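Alr1585 protein (PDB 5C2I) binds heme and, as a dye-decolorizing (DyP-type) peroxidase, probably uses hydrogen peroxide to oxidise dyes and related substrates. Local coordinates at residues S252-R257 against L387-N392; V239-G244 against Y455-S460; N95-R100 against L151-D156; D116-M121 against S391-Q396. The protein carries 1 engineered substitution. All blocks are in the same frame, centred on the assembly; numbering follows the deposited sequence.

Contact 1: residues S252-R257 against L387-N392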
loop_
_atom_site.group_PDB
_atom_site.type_symbol
_atom_site.label_atom_id
_atom_site.label_comp_id
_atom_site.label_asym_id
_atom_site.label_seq_id
_atom_site.Cartn_x
_atom_site.Cartn_y
_atom_site.Cartn_z
ATOM N N SER A 252 -6.706 38.671 -8.812
ATOM C CA SER A 252 -7.754 38.310 -7.873
ATOM C C SER A 252 -7.276 38.568 -6.475
ATOM O O SER A 252 -6.075 38.611 -6.214
ATOM C CB SER A 252 -8.162 36.830 -8.047
ATOM O OG SER A 252 -9.290 36.511 -7.214
ATOM N N TYR A 253 -8.225 38.777 -5.558
ATOM C CA TYR A 253 -7.912 39.006 -4.160
ATOM C C TYR A 253 -7.944 37.706 -3.369
ATOM O O TYR A 253 -8.888 36.934 -3.471
ATOM C CB TYR A 253 -8.897 39.998 -3.539
ATOM C CG TYR A 253 -8.758 41.397 -4.067
ATOM C CD1 TYR A 253 -7.713 42.226 -3.609
ATOM C CD2 TYR A 253 -9.623 41.903 -5.026
ATOM C CE1 TYR A 253 -7.550 43.499 -4.121
ATOM C CE2 TYR A 253 -9.517 43.210 -5.490
ATOM C CZ TYR A 253 -8.472 44.008 -5.024
ATOM O OH TYR A 253 -8.344 45.294 -5.509
ATOM N N LEU A 254 -6.883 37.493 -2.599
ATOM C CA LEU A 254 -6.697 36.332 -1.785
ATOM C C LEU A 254 -6.947 36.650 -0.315
ATOM O O LEU A 254 -6.378 37.608 0.233
ATOM C CB LEU A 254 -5.280 35.788 -1.943
ATOM C CG LEU A 254 -4.874 34.636 -1.021
ATOM C CD1 LEU A 254 -5.641 33.368 -1.270
ATOM C CD2 LEU A 254 -3.368 34.372 -1.102
ATOM N N VAL A 255 -7.743 35.829 0.339
ATOM C CA VAL A 255 -7.872 35.823 1.796
ATOM C C VAL A 255 -7.103 34.585 2.264
ATOM O O VAL A 255 -7.371 33.483 1.778
ATOM C CB VAL A 255 -9.347 35.677 2.205
ATOM C CG1 VAL A 255 -9.477 35.363 3.713
ATOM C CG2 VAL A 255 -10.140 36.912 1.849
ATOM N N TYR A 256 -6.156 34.763 3.173
ATOM C CA TYR A 256 -5.383 33.662 3.782
ATOM C C TYR A 256 -5.598 33.715 5.285
ATOM O O TYR A 256 -5.362 34.761 5.889
ATOM C CB TYR A 256 -3.884 33.811 3.450
ATOM C CG TYR A 256 -3.036 32.616 3.808
ATOM C CD1 TYR A 256 -2.871 32.191 5.159
ATOM C CD2 TYR A 256 -2.406 31.900 2.846
ATOM C CE1 TYR A 256 -2.125 31.076 5.464
ATOM C CE2 TYR A 256 -1.611 30.805 3.152
ATOM C CZ TYR A 256 -1.491 30.379 4.447
ATOM O OH TYR A 256 -0.713 29.298 4.730
ATOM N N ARG A 257 -6.066 32.604 5.870
ATOM C CA ARG A 257 -6.318 32.495 7.305
ATOM C C ARG A 257 -5.895 31.141 7.790
ATOM O O ARG A 257 -6.305 30.119 7.201
ATOM C CB ARG A 257 -7.791 32.725 7.620
ATOM C CG ARG A 257 -8.245 34.179 7.365
ATOM C CD ARG A 257 -9.748 34.347 7.312
ATOM N NE ARG A 257 -10.461 34.130 8.568
ATOM C CZ ARG A 257 -10.534 35.000 9.581
ATOM N NH1 ARG A 257 -9.861 36.154 9.587
ATOM N NH2 ARG A 257 -11.271 34.692 10.629
ATOM N N LEU A 387 -7.585 29.384 2.161
ATOM C CA LEU A 387 -7.331 30.369 1.095
ATOM C C LEU A 387 -8.585 30.481 0.258
ATOM O O LEU A 387 -9.156 29.456 -0.098
ATOM C CB LEU A 387 -6.200 29.918 0.173
ATOM C CG LEU A 387 -4.752 30.024 0.693
ATOM C CD1 LEU A 387 -4.447 28.913 1.691
ATOM C CD2 LEU A 387 -3.796 29.910 -0.482
ATOM N N CYS A 388 -9.005 31.701 -0.064
ATOM C CA CYS A 388 -10.053 31.862 -1.047
ATOM C C CYS A 388 -9.822 33.100 -1.901
ATOM O O CYS A 388 -9.175 34.058 -1.450
ATOM C CB CYS A 388 -11.435 31.870 -0.398
ATOM S SG CYS A 388 -11.901 33.380 0.478
ATOM N N PHE A 389 -10.405 33.061 -3.103
ATOM C CA PHE A 389 -10.330 34.109 -4.086
ATOM C C PHE A 389 -11.689 34.746 -4.343
ATOM O O PHE A 389 -12.758 34.095 -4.192
ATOM C CB PHE A 389 -9.734 33.580 -5.399
ATOM C CG PHE A 389 -8.288 33.288 -5.331
ATOM C CD1 PHE A 389 -7.338 34.325 -5.296
ATOM C CD2 PHE A 389 -7.819 31.962 -5.348
ATOM C CE1 PHE A 389 -5.976 34.025 -5.227
ATOM C CE2 PHE A 389 -6.474 31.681 -5.289
ATOM C CZ PHE A 389 -5.546 32.703 -5.232
ATOM N N GLN A 390 -11.648 36.017 -4.713
ATOM C CA GLN A 390 -12.831 36.808 -4.975
ATOM C C GLN A 390 -12.402 38.103 -5.630
ATOM O O GLN A 390 -11.216 38.473 -5.584
ATOM C CB GLN A 390 -13.575 37.159 -3.715
ATOM C CG GLN A 390 -12.702 37.814 -2.650
ATOM C CD GLN A 390 -12.379 36.868 -1.517
ATOM O OE1 GLN A 390 -13.224 36.590 -0.686
ATOM N NE2 GLN A 390 -11.128 36.416 -1.443
ATOM N N SER A 391 -13.355 38.779 -6.279
ATOM C CA SER A 391 -13.080 40.086 -6.838
ATOM C C SER A 391 -13.318 41.230 -5.830
ATOM O O SER A 391 -12.907 42.368 -6.080
ATOM C CB SER A 391 -13.925 40.330 -8.077
ATOM O OG SER A 391 -15.304 40.259 -7.772
ATOM N N ASN A 392 -14.011 40.937 -4.731
ATOM C CA ASN A 392 -14.409 41.947 -3.760
ATOM C C ASN A 392 -14.494 41.312 -2.373
ATOM O O ASN A 392 -15.449 40.567 -2.074
ATOM C CB ASN A 392 -15.759 42.581 -4.159
ATOM C CG ASN A 392 -16.174 43.733 -3.254
ATOM O OD1 ASN A 392 -15.976 43.714 -2.068
ATOM N ND2 ASN A 392 -16.815 44.708 -3.822
#

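Contact 2: residues V239-G244 against Y455-S460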
loop_
_atom_site.group_PDB
_atom_site.type_symbol
_atom_site.label_atom_id
_atom_site.label_comp_id
_atom_site.label_asym_id
_atom_site.label_seq_id
_atom_site.Cartn_x
_atom_site.Cartn_y
_atom_site.Cartn_z
ATOM N N VAL A 239 -10.334 40.819 -11.179
ATOM C CA VAL A 239 -10.366 42.261 -11.367
ATOM C C VAL A 239 -9.195 42.650 -12.253
ATOM O O VAL A 239 -8.111 42.016 -12.242
ATOM C CB VAL A 239 -10.272 43.152 -10.116
ATOM C CG1 VAL A 239 -11.583 43.141 -9.325
ATOM C CG2 VAL A 239 -9.090 42.724 -9.303
ATOM N N GLU A 240 -9.398 43.721 -12.968
ATOM C CA GLU A 240 -8.315 44.286 -13.769
ATOM C C GLU A 240 -7.139 44.614 -12.868
ATOM O O GLU A 240 -7.302 45.241 -11.825
ATOM C CB GLU A 240 -8.746 45.566 -14.455
ATOM C CG GLU A 240 -9.463 45.353 -15.742
ATOM C CD GLU A 240 -9.806 46.669 -16.428
ATOM O OE1 GLU A 240 -9.145 47.698 -16.191
ATOM O OE2 GLU A 240 -10.779 46.657 -17.185
ATOM N N ASP A 241 -5.946 44.203 -13.266
ATOM C CA ASP A 241 -4.767 44.641 -12.543
ATOM C C ASP A 241 -4.486 46.096 -13.006
ATOM O O ASP A 241 -4.115 46.320 -14.150
ATOM C CB ASP A 241 -3.592 43.738 -12.844
ATOM C CG ASP A 241 -2.309 44.154 -12.108
ATOM O OD1 ASP A 241 -2.264 45.259 -11.504
ATOM O OD2 ASP A 241 -1.372 43.331 -12.128
ATOM N N PRO A 242 -4.662 47.088 -12.105
ATOM C CA PRO A 242 -4.423 48.487 -12.541
ATOM C C PRO A 242 -3.008 48.734 -13.073
ATOM O O PRO A 242 -2.809 49.713 -13.756
ATOM C CB PRO A 242 -4.647 49.329 -11.284
ATOM C CG PRO A 242 -4.558 48.389 -10.148
ATOM C CD PRO A 242 -4.791 46.978 -10.646
ATOM N N ASN A 243 -2.049 47.849 -12.812
ATOM C CA ASN A 243 -0.646 48.020 -13.317
ATOM C C ASN A 243 -0.235 46.909 -14.271
ATOM O O ASN A 243 0.971 46.703 -14.528
ATOM C CB ASN A 243 0.295 48.008 -12.126
ATOM C CG ASN A 243 -0.108 49.035 -11.090
ATOM O OD1 ASN A 243 -0.151 50.242 -11.361
ATOM N ND2 ASN A 243 -0.459 48.552 -9.902
ATOM N N GLY A 244 -1.198 46.166 -14.821
ATOM C CA GLY A 244 -0.864 45.172 -15.844
ATOM C C GLY A 244 -0.409 45.841 -17.130
ATOM O O GLY A 244 -0.651 47.012 -17.311
ATOM N N TYR A 455 -4.684 39.630 3.830
ATOM C CA TYR A 455 -5.292 39.807 2.526
ATOM C C TYR A 455 -4.225 40.161 1.507
ATOM O O TYR A 455 -3.360 40.999 1.783
ATOM C CB TYR A 455 -6.234 40.977 2.567
ATOM C CG TYR A 455 -7.423 40.908 3.504
ATOM C CD1 TYR A 455 -8.342 39.864 3.453
ATOM C CD2 TYR A 455 -7.670 41.952 4.399
ATOM C CE1 TYR A 455 -9.465 39.838 4.290
ATOM C CE2 TYR A 455 -8.797 41.954 5.198
ATOM C CZ TYR A 455 -9.693 40.892 5.127
ATOM O OH TYR A 455 -10.828 40.929 5.928
ATOM N N PHE A 456 -4.289 39.550 0.338
ATOM C CA PHE A 456 -3.345 39.821 -0.750
ATOM C C PHE A 456 -4.039 40.039 -2.074
ATOM O O PHE A 456 -5.224 39.714 -2.237
ATOM C CB PHE A 456 -2.394 38.640 -0.959
ATOM C CG PHE A 456 -1.606 38.226 0.273
ATOM C CD1 PHE A 456 -2.138 37.313 1.177
ATOM C CD2 PHE A 456 -0.335 38.668 0.476
ATOM C CE1 PHE A 456 -1.421 36.933 2.288
ATOM C CE2 PHE A 456 0.414 38.259 1.567
ATOM C CZ PHE A 456 -0.150 37.411 2.504
ATOM N N PHE A 457 -3.272 40.539 -3.048
ATOM C CA PHE A 457 -3.686 40.569 -4.453
ATOM C C PHE A 457 -2.704 39.703 -5.225
ATOM O O PHE A 457 -1.493 39.753 -4.966
ATOM C CB PHE A 457 -3.655 41.988 -4.963
ATOM C CG PHE A 457 -4.216 42.151 -6.344
ATOM C CD1 PHE A 457 -5.557 41.929 -6.594
ATOM C CD2 PHE A 457 -3.411 42.525 -7.376
ATOM C CE1 PHE A 457 -6.082 42.065 -7.865
ATOM C CE2 PHE A 457 -3.927 42.733 -8.664
ATOM C CZ PHE A 457 -5.268 42.455 -8.914
ATOM N N ALA A 458 -3.234 38.852 -6.103
ATOM C CA ALA A 458 -2.451 38.109 -7.085
ATOM C C ALA A 458 -2.324 38.986 -8.321
ATOM O O ALA A 458 -3.278 39.096 -9.082
ATOM C CB ALA A 458 -3.148 36.808 -7.443
ATOM N N PRO A 459 -1.155 39.635 -8.537
ATOM C CA PRO A 459 -1.063 40.517 -9.687
ATOM C C PRO A 459 -0.957 39.769 -11.010
ATOM O O PRO A 459 -0.676 38.581 -11.027
ATOM C CB PRO A 459 0.221 41.332 -9.414
ATOM C CG PRO A 459 0.590 41.043 -8.007
ATOM C CD PRO A 459 0.057 39.677 -7.716
ATOM N N SER A 460 -1.184 40.477 -12.108
ATOM C CA SER A 460 -0.947 39.938 -13.436
ATOM C C SER A 460 0.535 39.645 -13.559
ATOM O O SER A 460 1.375 40.267 -12.866
ATOM C CB SER A 460 -1.380 40.959 -14.504
ATOM O OG SER A 460 -0.568 42.129 -14.487
#

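Contact 3: residues N95-R100 against L151-D156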
loop_
_atom_site.group_PDB
_atom_site.type_symbol
_atom_site.label_atom_id
_atom_site.label_comp_id
_atom_site.label_asym_id
_atom_site.label_seq_id
_atom_site.Cartn_x
_atom_site.Cartn_y
_atom_site.Cartn_z
ATOM N N ASN A 95 2.701 30.576 -7.430
ATOM C CA ASN A 95 1.977 31.832 -7.366
ATOM C C ASN A 95 2.846 32.845 -6.611
ATOM O O ASN A 95 3.704 32.480 -5.782
ATOM C CB ASN A 95 0.692 31.733 -6.539
ATOM C CG ASN A 95 -0.494 31.117 -7.233
ATOM O OD1 ASN A 95 -1.193 30.288 -6.637
ATOM N ND2 ASN A 95 -0.803 31.566 -8.455
ATOM N N PHE A 96 2.570 34.113 -6.841
ATOM C CA PHE A 96 3.155 35.196 -6.049
ATOM C C PHE A 96 2.068 36.218 -5.717
ATOM O O PHE A 96 1.357 36.695 -6.624
ATOM C CB PHE A 96 4.286 35.862 -6.819
ATOM C CG PHE A 96 4.989 36.963 -6.060
ATOM C CD1 PHE A 96 5.946 36.659 -5.124
ATOM C CD2 PHE A 96 4.663 38.296 -6.267
ATOM C CE1 PHE A 96 6.547 37.660 -4.372
ATOM C CE2 PHE A 96 5.292 39.307 -5.561
ATOM C CZ PHE A 96 6.243 38.981 -4.618
ATOM N N PHE A 97 1.958 36.564 -4.442
ATOM C CA PHE A 97 0.949 37.523 -3.963
ATOM C C PHE A 97 1.579 38.691 -3.216
ATOM O O PHE A 97 2.583 38.506 -2.506
ATOM C CB PHE A 97 -0.038 36.829 -3.036
ATOM C CG PHE A 97 -0.604 35.519 -3.552
ATOM C CD1 PHE A 97 -1.692 35.488 -4.371
ATOM C CD2 PHE A 97 -0.037 34.299 -3.166
ATOM C CE1 PHE A 97 -2.193 34.272 -4.833
ATOM C CE2 PHE A 97 -0.553 33.100 -3.575
ATOM C CZ PHE A 97 -1.635 33.073 -4.427
ATOM N N LEU A 98 0.984 39.870 -3.349
ATOM C CA LEU A 98 1.396 41.073 -2.611
ATOM C C LEU A 98 0.309 41.543 -1.678
ATOM O O LEU A 98 -0.866 41.564 -2.045
ATOM C CB LEU A 98 1.759 42.228 -3.572
ATOM C CG LEU A 98 3.053 42.025 -4.363
ATOM C CD1 LEU A 98 3.116 42.990 -5.528
ATOM C CD2 LEU A 98 4.265 42.172 -3.466
ATOM N N SER A 99 0.705 41.951 -0.470
ATOM C CA SER A 99 -0.188 42.682 0.430
ATOM C C SER A 99 -0.179 44.165 0.085
ATOM O O SER A 99 0.695 44.633 -0.667
ATOM C CB SER A 99 0.261 42.513 1.892
ATOM O OG SER A 99 1.476 43.214 2.146
ATOM N N ARG A 100 -1.111 44.924 0.664
ATOM C CA ARG A 100 -1.032 46.373 0.530
ATOM C C ARG A 100 0.309 46.911 1.026
ATOM O O ARG A 100 0.933 47.790 0.383
ATOM C CB ARG A 100 -2.196 47.087 1.215
ATOM C CG ARG A 100 -2.118 48.634 1.065
ATOM C CD ARG A 100 -1.428 49.310 2.251
ATOM N NE ARG A 100 -2.225 49.168 3.488
ATOM C CZ ARG A 100 -1.880 49.579 4.706
ATOM N NH1 ARG A 100 -0.759 50.246 4.933
ATOM N NH2 ARG A 100 -2.736 49.405 5.715
ATOM N N LEU A 151 3.464 36.796 -0.326
ATOM C CA LEU A 151 3.386 35.375 -0.136
ATOM C C LEU A 151 3.888 34.722 -1.425
ATOM O O LEU A 151 3.349 34.981 -2.518
ATOM C CB LEU A 151 1.961 34.959 0.180
ATOM C CG LEU A 151 1.610 33.441 0.182
ATOM C CD1 LEU A 151 2.423 32.593 1.151
ATOM C CD2 LEU A 151 0.115 33.246 0.440
ATOM N N VAL A 152 4.833 33.801 -1.277
ATOM C CA VAL A 152 5.227 32.906 -2.352
ATOM C C VAL A 152 4.566 31.538 -2.107
ATOM O O VAL A 152 4.684 30.958 -1.029
ATOM C CB VAL A 152 6.744 32.760 -2.368
ATOM C CG1 VAL A 152 7.191 31.793 -3.423
ATOM C CG2 VAL A 152 7.390 34.111 -2.602
ATOM N N LEU A 153 3.930 30.989 -3.137
ATOM C CA LEU A 153 3.293 29.668 -3.038
ATOM C C LEU A 153 3.931 28.794 -4.113
ATOM O O LEU A 153 3.905 29.138 -5.290
ATOM C CB LEU A 153 1.781 29.798 -3.236
ATOM C CG LEU A 153 0.914 28.520 -3.165
ATOM C CD1 LEU A 153 -0.537 28.928 -2.874
ATOM C CD2 LEU A 153 0.982 27.696 -4.447
ATOM N N ILE A 154 4.503 27.662 -3.694
ATOM C CA ILE A 154 5.083 26.679 -4.597
ATOM C C ILE A 154 4.496 25.308 -4.313
ATOM O O ILE A 154 4.359 24.934 -3.152
ATOM C CB ILE A 154 6.620 26.583 -4.431
ATOM C CG1 ILE A 154 7.248 27.980 -4.553
ATOM C CG2 ILE A 154 7.223 25.727 -5.551
ATOM C CD1 ILE A 154 7.555 28.558 -3.231
ATOM N N ALA A 155 4.088 24.584 -5.358
ATOM C CA ALA A 155 3.384 23.346 -5.191
ATOM C C ALA A 155 3.798 22.285 -6.200
ATOM O O ALA A 155 4.194 22.587 -7.325
ATOM C CB ALA A 155 1.850 23.588 -5.232
ATOM N N ASP A 156 3.724 21.042 -5.770
ATOM C CA ASP A 156 4.146 19.931 -6.571
ATOM C C ASP A 156 3.628 18.636 -5.921
ATOM O O ASP A 156 3.451 18.586 -4.722
ATOM C CB ASP A 156 5.661 19.842 -6.668
ATOM C CG ASP A 156 6.113 19.078 -7.918
ATOM O OD1 ASP A 156 6.165 19.701 -9.015
ATOM O OD2 ASP A 156 6.326 17.849 -7.852
#

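Contact 4: residues D116-M121 against S391-Q396. With EDO (1,2-ethanediol), chain G.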
loop_
_atom_site.group_PDB
_atom_site.type_symbol
_atom_site.label_atom_id
_atom_site.label_comp_id
_atom_site.label_asym_id
_atom_site.label_seq_id
_atom_site.Cartn_x
_atom_site.Cartn_y
_atom_site.Cartn_z
ATOM N N ASP A 116 -9.473 47.385 -3.456
ATOM C CA ASP A 116 -10.370 46.704 -2.492
ATOM C C ASP A 116 -10.138 47.204 -1.085
ATOM O O ASP A 116 -8.989 47.260 -0.617
ATOM C CB ASP A 116 -10.159 45.189 -2.595
ATOM C CG ASP A 116 -11.009 44.404 -1.624
ATOM O OD1 ASP A 116 -10.563 44.191 -0.485
ATOM O OD2 ASP A 116 -12.130 44.032 -2.009
ATOM N N LYS A 117 -11.201 47.603 -0.370
ATOM C CA LYS A 117 -10.985 48.272 0.942
ATOM C C LYS A 117 -10.410 47.353 2.031
ATOM O O LYS A 117 -9.460 47.744 2.729
ATOM C CB LYS A 117 -12.257 48.989 1.441
ATOM C CG LYS A 117 -12.664 50.211 0.659
ATOM C CD LYS A 117 -13.927 50.819 1.284
ATOM C CE LYS A 117 -14.222 52.220 0.780
ATOM N NZ LYS A 117 -13.985 52.348 -0.684
ATOM N N PRO A 118 -10.953 46.131 2.194
ATOM C CA PRO A 118 -10.349 45.264 3.195
ATOM C C PRO A 118 -8.877 44.992 2.856
ATOM O O PRO A 118 -8.026 44.986 3.757
ATOM C CB PRO A 118 -11.195 43.992 3.094
ATOM C CG PRO A 118 -12.563 44.531 2.723
ATOM C CD PRO A 118 -12.285 45.657 1.786
ATOM N N PHE A 119 -8.592 44.750 1.590
ATOM C CA PHE A 119 -7.192 44.495 1.155
ATOM C C PHE A 119 -6.291 45.656 1.587
ATOM O O PHE A 119 -5.229 45.427 2.161
ATOM C CB PHE A 119 -7.152 44.289 -0.373
ATOM C CG PHE A 119 -5.791 44.479 -0.969
ATOM C CD1 PHE A 119 -4.865 43.479 -0.902
ATOM C CD2 PHE A 119 -5.433 45.692 -1.539
ATOM C CE1 PHE A 119 -3.599 43.646 -1.472
ATOM C CE2 PHE A 119 -4.184 45.869 -2.118
ATOM C CZ PHE A 119 -3.255 44.857 -2.065
ATOM N N ARG A 120 -6.755 46.888 1.380
ATOM C CA ARG A 120 -5.975 48.076 1.805
ATOM C C ARG A 120 -5.844 48.228 3.308
ATOM O O ARG A 120 -4.789 48.612 3.829
ATOM C CB ARG A 120 -6.562 49.321 1.240
ATOM C CG ARG A 120 -6.383 49.396 -0.256
ATOM C CD ARG A 120 -6.823 50.750 -0.730
ATOM N NE ARG A 120 -6.362 50.950 -2.069
ATOM C CZ ARG A 120 -6.258 52.107 -2.660
ATOM N NH1 ARG A 120 -6.627 53.201 -2.050
ATOM N NH2 ARG A 120 -5.837 52.132 -3.891
ATOM N N MET A 121 -6.881 47.877 4.018
ATOM C CA MET A 121 -6.854 47.990 5.465
ATOM C C MET A 121 -5.904 46.957 6.089
ATOM O O MET A 121 -5.259 47.237 7.084
ATOM C CB MET A 121 -8.283 47.846 6.006
ATOM C CG MET A 121 -9.142 49.055 5.646
ATOM S SD MET A 121 -10.893 48.717 5.797
ATOM C CE MET A 121 -11.157 49.107 7.559
ATOM N N SER A 391 -13.355 38.779 -6.279
ATOM C CA SER A 391 -13.080 40.086 -6.838
ATOM C C SER A 391 -13.318 41.230 -5.830
ATOM O O SER A 391 -12.907 42.368 -6.080
ATOM C CB SER A 391 -13.925 40.330 -8.077
ATOM O OG SER A 391 -15.304 40.259 -7.772
ATOM N N ASN A 392 -14.011 40.937 -4.731
ATOM C CA ASN A 392 -14.409 41.947 -3.760
ATOM C C ASN A 392 -14.494 41.312 -2.373
ATOM O O ASN A 392 -15.449 40.567 -2.074
ATOM C CB ASN A 392 -15.759 42.581 -4.159
ATOM C CG ASN A 392 -16.174 43.733 -3.254
ATOM O OD1 ASN A 392 -15.976 43.714 -2.068
ATOM N ND2 ASN A 392 -16.815 44.708 -3.822
ATOM N N ILE A 393 -13.512 41.581 -1.541
ATOM C CA ILE A 393 -13.446 40.935 -0.227
ATOM C C ILE A 393 -14.597 41.388 0.639
ATOM O O ILE A 393 -15.194 40.566 1.370
ATOM C CB ILE A 393 -12.081 41.197 0.499
ATOM C CG1 ILE A 393 -10.935 40.573 -0.318
ATOM C CG2 ILE A 393 -12.076 40.640 1.907
ATOM C CD1 ILE A 393 -9.554 40.969 0.178
ATOM N N GLU A 394 -14.917 42.667 0.592
ATOM C CA GLU A 394 -16.023 43.181 1.390
ATOM C C GLU A 394 -17.346 42.456 1.105
ATOM O O GLU A 394 -18.114 42.123 2.049
ATOM C CB GLU A 394 -16.189 44.684 1.193
ATOM C CG GLU A 394 -17.290 45.325 1.985
ATOM C CD GLU A 394 -17.256 46.839 1.759
ATOM O OE1 GLU A 394 -16.359 47.496 2.316
ATOM O OE2 GLU A 394 -18.066 47.352 0.951
ATOM N N ASN A 395 -17.581 42.181 -0.163
ATOM C CA ASN A 395 -18.811 41.554 -0.607
ATOM C C ASN A 395 -18.789 40.014 -0.640
ATOM O O ASN A 395 -19.837 39.371 -0.739
ATOM C CB ASN A 395 -19.160 42.044 -1.995
ATOM C CG ASN A 395 -20.600 41.702 -2.355
ATOM O OD1 ASN A 395 -21.508 42.104 -1.671
ATOM N ND2 ASN A 395 -20.791 40.932 -3.414
ATOM N N GLN A 396 -17.609 39.414 -0.500
ATOM C CA GLN A 396 -17.468 37.951 -0.592
ATOM C C GLN A 396 -16.988 37.377 0.748
ATOM O O GLN A 396 -17.801 37.290 1.649
ATOM C CB GLN A 396 -16.669 37.553 -1.862
ATOM C CG GLN A 396 -17.500 37.975 -3.081
ATOM C CD GLN A 396 -16.803 37.881 -4.431
ATOM O OE1 GLN A 396 -16.226 38.857 -4.923
ATOM N NE2 GLN A 396 -16.833 36.702 -5.024
HETATM C C1 EDO G . -18.576 40.960 -6.608
HETATM O O1 EDO G . -18.294 40.732 -5.221
HETATM C C2 EDO G . -19.724 40.137 -7.195
HETATM O O2 EDO G . -19.645 38.725 -7.013
HETATM O O HOH W 1 -12.798 44.995 -4.716
#

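Contact 1: residues S252-R257 against L387-N392
Gln390 and Phe389 reach Tyr253 and Leu254 through contrasting torsions: CG of Gln390 sits between its backbone N and carbonyl carbon (chi1 53°) and the chain then bends at chi2, whereas CG of Phe389 lies anti to its carbonyl carbon (chi1 -72°). The frame is an antiparallel strand pair in the C-terminal half of this DyP-type peroxidase, which has the family's ferredoxin-like fold. Tyr253–Gln390 and Val255–Cys388 are hydrogen-bonded pairs; Leu254–Phe389 and Tyr256–Leu387 are non-hydrogen-bonded pairs. The bent amide turns back on the ladder: Gln390 NE2 donates to Tyr253 O at 3.1 Å from above the carbonyl plane, while Gln390 N reaches the same oxygen at 3.2 Å within that plane. Two donors therefore grip one buried carbonyl, and Gln390 OE1 is held separately by Phe397 N. The Val255 side chain crosses that of Gln390 at about a right angle, CG2 of Val255 3.5 Å from Gln390 NE2, and CB of Val255 meets Cys388 SG. On the face carrying Leu254, Tyr256, Leu387 and Phe389, CD1 of Leu254 lies over one face of the Phe389 ring in a CH-pi contact, 4.2 Å from its centroid and offset toward the rim. Farther along, Leu387 lies beside Tyr256, both pointing the same way, with Leu387 CG 3.7 Å from Tyr256 CD2. At the opposite end, Ser391 O approaches the Tyr253 ring near its plane, 3.5 Å from CD2.

Contact 2: residues V239-G244 against Y455-S460
An Asx turn at Asp241, set within the type I beta turn Asp241–Gly244, meets the N-cap residue Ser460 ahead of helix 461-465. Both donors of Ser460 converge on one carboxylate oxygen: Ser460 N lies 2.9 Å and Ser460 OG 2.8 Å from Asp241 OD2. They arrive from opposite faces of the carboxylate plane, the amide on the anti side and 25° out of it, the hydroxyl 38° out. CG of Asp241 is anti to its backbone N (chi1 180°), which carries the carboxylate across to Ser460. The other oxygen serves its own turn: Asn243 N donates to Asp241 OD1 at 2.9 Å from above the plane. With both oxygens engaged, rotation of the carboxylate is restrained. The turn follows the short strand 239-240, an edge of the C-terminal sheet of the DyP fold, and the partner is the end of strand 448-458. There the Phe457 ring is approached at its edge by Val239 CG2, 3.4 Å from Phe457 CE1, and by Asp241 CG, 4.1 Å from Phe457 CE2. The Asp241 carboxylate and this ring are nearly perpendicular. Ser460 OG makes a further, weak bond to Phe463 N in the helix and also lies 3.3 Å from Gly244 CA.

Contact 3: residues N95-R100 against L151-D156
Phe97 and Leu151 lie side by side and point the same way, with CD2 of Leu151 3.8 Å from CD2 of the phenylalanine ring. The edge of that ring also faces Leu153, whose CB is 4.1 Å from Phe97 CE2. CG of Phe97 stands beside its own backbone N, anti to the carbonyl carbon (chi1 -48°), and this carries the ring along the strand toward Leu153. On the other face of the sheet, Val152 CG2 meets the edge of the Phe96 ring 3.9 Å from CD1. An antiparallel ladder, the axes of its two strand segments at 165° to each other, spaces these side chains: Asn95–Leu153 and Phe97–Leu151 are hydrogen-bonded pairs flanking the non-hydrogen-bonded pair Phe96–Val152. Each outer pair has two bonds, among them Asn95 N to Leu153 O at 2.8 Å and Leu151 N to Phe97 O at 2.9 Å. Strands 93-98 and 150-156 belong to the ferredoxin-like sheet of the N-terminal half. Helix 55-68 covers Phe96 and Val152 through Phe65, whereas Phe456 packs on Phe97 and Leu151. The backbone bonds thus fix the register while apolar side chains pack on both faces; Asn95 is the polar exception beside Phe97, its ND2 satisfied by Gly32 O and Gln31 OE1 and its OD1 weakly bonded to Asn33 ND2.

Contact 4: residues D116-M121 against S391-Q396
The Asp116 carboxylate is the flat group that bridges to Ile393: its OD2 receives Ile393 N at 2.9 Å on the syn side, 30° out of the plane, and its OD1 uses the anti lone pair for Phe119 N at 2.9 Å. Asp116 O lies at the edge of the Phe119 ring, in plane, while Phe119 CB is 4.1 Å from Ile393 CD1. Asp116 is the N-cap of helix 117-121, so a single side chain closes the helix start and binds the loop linking strand 383-390 to helix 397-405. CG anti to the backbone N (chi1 179°) projects the carboxylate toward that loop. Ile393 crosses it at about a right angle, with CD1 3.4 Å from Asp116 OD1, and its CG2 packs 3.7 Å from Pro118 CB. The Pro118 ring also meets Glu394, CG to CB 3.9 Å. One water donates to both Asp116 OD2 and Ser391 O. Within the loop, Asn392 OD1 accepts from Asn395 N, an Asx motif, and a 1,2-ethanediol, probably from the crystallisation liquor, bonds Asn395 ND2 and Gln396 OE1 through O1. Asp116 OD2 thus accepts from an amide and a water while OD1 faces the helix N-terminus, an environment that would be expected to favour the charged carboxylate.

Contacts 1, 2 and 4 lie close together, with centres 9 to 12 Å apart, and contact 3 sits 12 to 18 Å from them. Contact 3 belongs to the N-terminal sheet; contacts 1 and 2 share the C-terminal sheet, where strand 250-261 runs between 383-390 and 448-458. Contact 4 joins helix 117-121 to the loop leaving strand 383-390 and shares Ser391 and Asn392 with contact 1. Along the chain, contact 3 closes before contacts 1 and 2 open, contact 1 nests inside contact 2, and contact 4 crosses both 2 and 3. The halves are joined into one body where Phe457 N probably hydrogen-bonds to Leu98 O and Phe389 packs on Phe97, with the heme about 6 Å from the Cys388 side chain.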